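PDB 3IA5: dihydrofolate reductase from Moritella profunda, which probably catalyses the NADPH-dependent reduction of 7,8-dihydrofolate to tetrahydrofolate, a key step in folate metabolism that supports glycine, purine and DNA precursor synthesis. Local coordinates for residues 110-115 with 133-138; 138-143 with 152-157. One frame throughout, in Å; residues are numbered along the deposited sequence.

Contact 1: residues 110-115 with 133-138; sequences DRLYLT and YNWQEI
Leu112 and Trp135 meet because each sets its CG anti to its own carbonyl carbon, with chi1 at -51° and -55°, so that the branched tip of the leucine arrives over one face of the indole. Leu112 CD1 makes a CH-pi contact 3.8 Å from the centroid of the six-membered ring of Trp135, while Leu112 CG sits 3.6 Å from Trp135 CH2; the two side chains cross at about a right angle. At the edge of the ring, near its plane, Asp110 O approaches Trp135 CZ3 at 3.8 Å. A broad flat indole suits this place: its flat face packs against the leucine, and its NE1 is hydrogen-bonded to Tyr130 O. The two strands are not neighbours. In the mixed sheet of the dihydrofolate reductase fold, strand 153-160 runs between them, and their axes approach no closer than 8.9 Å at 55°. Arg111, next in sequence to Leu112, makes the looser contact: its NE lies 4.3 Å from Ile138 CD1, which comes obliquely to the guanidinium. The arginine's charge is met by salt bridges to Glu92 and Glu159.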
loop_
_atom_site.group_PDB
_atom_site.type_symbol
_atom_site.label_atom_id
_atom_site.label_comp_id
_atom_site.label_asym_id
_atom_site.label_seq_id
_atom_site.Cartn_x
_atom_site.Cartn_y
_atom_site.Cartn_z
ATOM N N ASP A 110 -2.227 -10.909 5.502
ATOM C CA ASP A 110 -1.812 -11.197 6.882
ATOM C C ASP A 110 -1.587 -9.922 7.698
ATOM O O ASP A 110 -1.749 -9.943 8.908
ATOM C CB ASP A 110 -0.501 -12.022 6.873
ATOM C CG ASP A 110 -0.688 -13.408 6.239
ATOM O OD1 ASP A 110 -0.159 -13.660 5.126
ATOM O OD2 ASP A 110 -1.393 -14.236 6.845
ATOM N N ARG A 111 -1.162 -8.838 7.030
ATOM C CA ARG A 111 -0.764 -7.614 7.698
ATOM C C ARG A 111 -1.252 -6.406 6.919
ATOM O O ARG A 111 -1.298 -6.425 5.692
ATOM C CB ARG A 111 0.780 -7.484 7.825
ATOM C CG ARG A 111 1.497 -8.600 8.630
ATOM C CD ARG A 111 3.021 -8.445 8.514
ATOM N NE ARG A 111 3.691 -9.169 9.577
ATOM C CZ ARG A 111 5.007 -9.295 9.699
ATOM N NH1 ARG A 111 5.839 -8.732 8.831
ATOM N NH2 ARG A 111 5.481 -10.002 10.707
ATOM N N LEU A 112 -1.576 -5.348 7.646
ATOM C CA LEU A 112 -1.800 -4.036 7.040
ATOM C C LEU A 112 -0.861 -2.996 7.648
ATOM O O LEU A 112 -0.781 -2.838 8.877
ATOM C CB LEU A 112 -3.237 -3.599 7.230
ATOM C CG LEU A 112 -4.325 -4.601 6.822
ATOM C CD1 LEU A 112 -5.705 -4.087 7.270
ATOM C CD2 LEU A 112 -4.297 -4.814 5.341
ATOM N N TYR A 113 -0.186 -2.270 6.769
ATOM C CA TYR A 113 0.716 -1.215 7.147
ATOM C C TYR A 113 -0.019 0.077 6.792
ATOM O O TYR A 113 -0.091 0.438 5.620
ATOM C CB TYR A 113 1.996 -1.271 6.314
ATOM C CG TYR A 113 3.002 -2.372 6.587
ATOM C CD1 TYR A 113 4.297 -2.059 6.971
ATOM C CD2 TYR A 113 2.686 -3.701 6.373
ATOM C CE1 TYR A 113 5.257 -3.049 7.160
ATOM C CE2 TYR A 113 3.618 -4.705 6.567
ATOM C CZ TYR A 113 4.911 -4.383 6.961
ATOM O OH TYR A 113 5.838 -5.399 7.138
ATOM N N LEU A 114 -0.552 0.756 7.807
ATOM C CA LEU A 114 -1.441 1.904 7.614
ATOM C C LEU A 114 -0.939 3.196 8.249
ATOM O O LEU A 114 -0.739 3.292 9.468
ATOM C CB LEU A 114 -2.823 1.593 8.184
ATOM C CG LEU A 114 -3.461 0.278 7.714
ATOM C CD1 LEU A 114 -4.821 0.114 8.423
ATOM C CD2 LEU A 114 -3.610 0.274 6.170
ATOM N N THR A 115 -0.744 4.193 7.409
ATOM C CA THR A 115 -0.476 5.532 7.885
ATOM C C THR A 115 -1.809 6.266 7.981
ATOM O O THR A 115 -2.382 6.659 6.952
ATOM C CB THR A 115 0.438 6.253 6.917
ATOM O OG1 THR A 115 1.704 5.584 6.864
ATOM C CG2 THR A 115 0.626 7.751 7.361
ATOM N N TYR A 133 -12.781 -7.903 9.745
ATOM C CA TYR A 133 -11.932 -9.005 10.233
ATOM C C TYR A 133 -11.290 -8.640 11.567
ATOM O O TYR A 133 -11.378 -7.500 12.013
ATOM C CB TYR A 133 -10.820 -9.349 9.250
ATOM C CG TYR A 133 -11.243 -9.657 7.823
ATOM C CD1 TYR A 133 -11.168 -8.690 6.842
ATOM C CD2 TYR A 133 -11.697 -10.930 7.456
ATOM C CE1 TYR A 133 -11.536 -8.961 5.537
ATOM C CE2 TYR A 133 -12.066 -11.213 6.150
ATOM C CZ TYR A 133 -11.972 -10.229 5.191
ATOM O OH TYR A 133 -12.346 -10.478 3.887
ATOM N N ASN A 134 -10.628 -9.606 12.185
ATOM C CA ASN A 134 -9.999 -9.406 13.487
ATOM C C ASN A 134 -8.492 -9.149 13.381
ATOM O O ASN A 134 -7.770 -9.905 12.722
ATOM C CB ASN A 134 -10.262 -10.625 14.394
ATOM C CG ASN A 134 -11.723 -11.080 14.355
ATOM O OD1 ASN A 134 -12.634 -10.374 14.819
ATOM N ND2 ASN A 134 -11.952 -12.267 13.794
ATOM N N TRP A 135 -8.016 -8.108 14.055
ATOM C CA TRP A 135 -6.608 -7.682 13.953
ATOM C C TRP A 135 -5.974 -7.358 15.306
ATOM O O TRP A 135 -6.638 -6.823 16.170
ATOM C CB TRP A 135 -6.507 -6.402 13.098
ATOM C CG TRP A 135 -7.120 -6.539 11.743
ATOM C CD1 TRP A 135 -8.418 -6.291 11.397
ATOM C CD2 TRP A 135 -6.456 -6.962 10.546
ATOM N NE1 TRP A 135 -8.606 -6.540 10.064
ATOM C CE2 TRP A 135 -7.417 -6.960 9.516
ATOM C CE3 TRP A 135 -5.135 -7.358 10.248
ATOM C CZ2 TRP A 135 -7.113 -7.328 8.208
ATOM C CZ3 TRP A 135 -4.840 -7.734 8.954
ATOM C CH2 TRP A 135 -5.828 -7.697 7.942
ATOM N N GLN A 136 -4.681 -7.659 15.468
ATOM C CA GLN A 136 -3.878 -7.102 16.554
ATOM C C GLN A 136 -2.902 -6.060 16.024
ATOM O O GLN A 136 -2.379 -6.166 14.905
ATOM C CB GLN A 136 -3.087 -8.196 17.296
ATOM C CG GLN A 136 -3.928 -9.188 18.076
ATOM C CD GLN A 136 -3.888 -8.997 19.602
ATOM O OE1 GLN A 136 -3.811 -7.871 20.112
ATOM N NE2 GLN A 136 -3.964 -10.112 20.333
ATOM N N GLU A 137 -2.640 -5.045 16.838
ATOM C CA GLU A 137 -1.630 -4.068 16.478
ATOM C C GLU A 137 -0.274 -4.537 17.006
ATOM O O GLU A 137 -0.103 -4.739 18.189
ATOM C CB GLU A 137 -1.967 -2.688 17.033
ATOM C CG GLU A 137 -1.226 -1.528 16.325
ATOM C CD GLU A 137 -1.618 -0.153 16.866
ATOM O OE1 GLU A 137 -1.472 0.075 18.081
ATOM O OE2 GLU A 137 -2.066 0.697 16.082
ATOM N N ILE A 138 0.660 -4.745 16.096
ATOM C CA ILE A 138 2.018 -5.140 16.413
ATOM C C ILE A 138 2.818 -3.907 16.847
ATOM O O ILE A 138 3.727 -3.985 17.688
ATOM C CB ILE A 138 2.692 -5.734 15.139
ATOM C CG1 ILE A 138 1.979 -6.994 14.701
ATOM C CG2 ILE A 138 4.190 -6.082 15.383
ATOM C CD1 ILE A 138 2.611 -7.578 13.459
#

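Contact 2: residues 138-143 with 152-157; sequences IEHESY and NYRFSL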
loop_
_atom_site.group_PDB
_atom_site.type_symbol
_atom_site.label_atom_id
_atom_site.label_comp_id
_atom_site.label_asym_id
_atom_site.label_seq_id
_atom_site.Cartn_x
_atom_site.Cartn_y
_atom_site.Cartn_z
ATOM N N ILE A 138 0.660 -4.745 16.096
ATOM C CA ILE A 138 2.018 -5.140 16.413
ATOM C C ILE A 138 2.818 -3.907 16.847
ATOM O O ILE A 138 3.727 -3.985 17.688
ATOM C CB ILE A 138 2.692 -5.734 15.139
ATOM C CG1 ILE A 138 1.979 -6.994 14.701
ATOM C CG2 ILE A 138 4.190 -6.082 15.383
ATOM C CD1 ILE A 138 2.611 -7.578 13.459
ATOM N N GLU A 139 2.494 -2.766 16.237
ATOM C CA GLU A 139 3.220 -1.553 16.532
ATOM C C GLU A 139 2.513 -0.311 16.032
ATOM O O GLU A 139 1.666 -0.363 15.107
ATOM C CB GLU A 139 4.628 -1.618 15.933
ATOM C CG GLU A 139 4.655 -1.408 14.433
ATOM C CD GLU A 139 5.997 -0.906 13.929
ATOM O OE1 GLU A 139 6.302 0.291 14.085
ATOM O OE2 GLU A 139 6.746 -1.707 13.352
ATOM N N HIS A 140 2.883 0.816 16.628
ATOM C CA HIS A 140 2.468 2.117 16.099
ATOM C C HIS A 140 3.493 3.184 16.397
ATOM O O HIS A 140 4.292 3.047 17.327
ATOM C CB HIS A 140 1.087 2.528 16.624
ATOM C CG HIS A 140 1.052 2.797 18.095
ATOM N ND1 HIS A 140 0.760 1.821 19.026
ATOM C CD2 HIS A 140 1.266 3.933 18.802
ATOM C CE1 HIS A 140 0.802 2.342 20.233
ATOM N NE2 HIS A 140 1.093 3.627 20.125
ATOM N N GLU A 141 3.500 4.213 15.566
ATOM C CA GLU A 141 4.369 5.378 15.725
ATOM C C GLU A 141 3.489 6.613 15.439
ATOM O O GLU A 141 2.886 6.716 14.366
ATOM C CB GLU A 141 5.539 5.318 14.723
ATOM C CG GLU A 141 6.127 3.888 14.597
ATOM C CD GLU A 141 6.836 3.553 13.266
ATOM O OE1 GLU A 141 7.083 2.343 13.057
ATOM O OE2 GLU A 141 7.168 4.452 12.448
ATOM N N SER A 142 3.395 7.530 16.401
ATOM C CA SER A 142 2.647 8.780 16.210
ATOM C C SER A 142 3.555 9.934 15.852
ATOM O O SER A 142 4.618 10.105 16.453
ATOM C CB SER A 142 1.877 9.106 17.472
ATOM O OG SER A 142 1.085 7.989 17.834
ATOM N N TYR A 143 3.156 10.735 14.875
ATOM C CA TYR A 143 3.973 11.870 14.452
ATOM C C TYR A 143 3.210 13.186 14.509
ATOM O O TYR A 143 2.035 13.256 14.099
ATOM C CB TYR A 143 4.492 11.667 13.036
ATOM C CG TYR A 143 5.349 10.430 12.843
ATOM C CD1 TYR A 143 4.772 9.202 12.532
ATOM C CD2 TYR A 143 6.744 10.501 12.942
ATOM C CE1 TYR A 143 5.552 8.054 12.343
ATOM C CE2 TYR A 143 7.546 9.351 12.763
ATOM C CZ TYR A 143 6.938 8.139 12.470
ATOM O OH TYR A 143 7.692 7.018 12.299
ATOM N N ASN A 152 -1.181 15.840 11.767
ATOM C CA ASN A 152 -0.690 14.756 12.594
ATOM C C ASN A 152 -0.985 13.448 11.845
ATOM O O ASN A 152 -1.957 13.359 11.073
ATOM C CB ASN A 152 -1.395 14.720 13.956
ATOM C CG ASN A 152 -1.201 16.014 14.767
ATOM O OD1 ASN A 152 -0.179 16.700 14.655
ATOM N ND2 ASN A 152 -2.195 16.352 15.560
ATOM N N TYR A 153 -0.164 12.434 12.074
ATOM C CA TYR A 153 -0.401 11.122 11.471
ATOM C C TYR A 153 0.177 10.060 12.401
ATOM O O TYR A 153 1.106 10.326 13.191
ATOM C CB TYR A 153 0.177 11.016 10.031
ATOM C CG TYR A 153 1.618 11.474 9.952
ATOM C CD1 TYR A 153 1.947 12.829 10.054
ATOM C CD2 TYR A 153 2.655 10.551 9.851
ATOM C CE1 TYR A 153 3.269 13.242 10.042
ATOM C CE2 TYR A 153 3.975 10.959 9.836
ATOM C CZ TYR A 153 4.279 12.309 9.936
ATOM O OH TYR A 153 5.601 12.717 9.929
ATOM N N ARG A 154 -0.420 8.883 12.313
ATOM C CA ARG A 154 -0.000 7.709 13.047
ATOM C C ARG A 154 0.168 6.460 12.129
ATOM O O ARG A 154 -0.763 6.057 11.405
ATOM C CB ARG A 154 -1.013 7.413 14.120
ATOM C CG ARG A 154 -0.725 6.191 14.956
ATOM C CD ARG A 154 -1.953 5.965 15.832
ATOM N NE ARG A 154 -2.098 4.582 16.258
ATOM C CZ ARG A 154 -1.984 4.210 17.516
ATOM N NH1 ARG A 154 -1.729 5.137 18.426
ATOM N NH2 ARG A 154 -2.138 2.938 17.859
ATOM N N PHE A 155 1.367 5.879 12.155
ATOM C CA PHE A 155 1.636 4.626 11.478
ATOM C C PHE A 155 1.233 3.481 12.359
ATOM O O PHE A 155 1.548 3.464 13.544
ATOM C CB PHE A 155 3.119 4.434 11.142
ATOM C CG PHE A 155 3.420 3.030 10.642
ATOM C CD1 PHE A 155 3.164 2.681 9.305
ATOM C CD2 PHE A 155 3.863 2.036 11.532
ATOM C CE1 PHE A 155 3.396 1.355 8.858
ATOM C CE2 PHE A 155 4.097 0.754 11.097
ATOM C CZ PHE A 155 3.872 0.405 9.758
ATOM N N SER A 156 0.565 2.499 11.763
ATOM C CA SER A 156 0.110 1.325 12.480
ATOM C C SER A 156 0.325 0.060 11.622
ATOM O O SER A 156 0.103 0.067 10.412
ATOM C CB SER A 156 -1.347 1.473 12.912
ATOM O OG SER A 156 -1.853 0.230 13.341
ATOM N N LEU A 157 0.846 -0.985 12.259
ATOM C CA LEU A 157 0.981 -2.308 11.656
ATOM C C LEU A 157 0.021 -3.242 12.357
ATOM O O LEU A 157 0.228 -3.599 13.505
ATOM C CB LEU A 157 2.412 -2.822 11.804
ATOM C CG LEU A 157 2.821 -4.214 11.261
ATOM C CD1 LEU A 157 2.385 -4.448 9.846
ATOM C CD2 LEU A 157 4.326 -4.368 11.365
#
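Strands 138-143 and 153-157 run antiparallel, joined by six backbone hydrogen bonds of 2.7 Å (Tyr143 N to Tyr153 O) to 3.1 Å (Tyr153 N to Tyr143 O). Ile138 and Glu139 both face Leu157, consistent with a classic beta bulge. On one face the guanidinium of Arg154 lies flat on the His140 ring, centres 3.7 Å apart and planes at 12°; a salt bridge from Arg154 NH2 to Glu137 helps fix the long, extended arginine there. On the other face Tyr153 places CG between its backbone N and carbonyl carbon (chi1 50°), which swings its ring towards the partner strand and beneath Tyr143 CB. The tyrosine rings are nearly parallel, at 9°, but slid so far that they barely overlap, with centroids 4.9 Å apart. Replacing Tyr153 by an alanine is likely to leave Tyr143 CB without the ring it packs on and open a gap beside Ala27 and Leu31 of helix 27-36. Tyr143 OH donates to the anti lone pair of Glu141 OE2 at 2.6 Å, tying the hydroxyl to a carboxylate two residues earlier and restraining both side chains. Phe155 and Leu157 suit the buried side: Phe155 presents its ring edge to Glu139 OE1, 3.7 Å from CE2, and Leu157 CG meets Ile138 CD1 at 4.0 Å. This is the C-terminal beta hairpin of dihydrofolate reductase, forming the antiparallel margin of its central sheet.

Ile138 belongs to both contacts, whose centres lie 11 Å apart; both use strand 135-143. Strand 153-160 ties them together: paired with 135-143 in contact 2, it also bonds on its other side to 111-117, through Ser156 N to Leu114 O at 2.8 Å. Contact 1 therefore reaches past the strand that contact 2 engages directly. Ser156 OG adds a probable hydrogen bond of 2.8 Å to Glu137 OE2, and Leu157 CD1 packs 3.5 Å from Tyr113 CE2. Neither contact forms the cofactor site. The side chain of Tyr153 is about 8 Å from that of Ala8, an NADP(+)-binding residue, and that of Leu112 about 11 Å from those of Ile15 and Ile101, which bind NADPH.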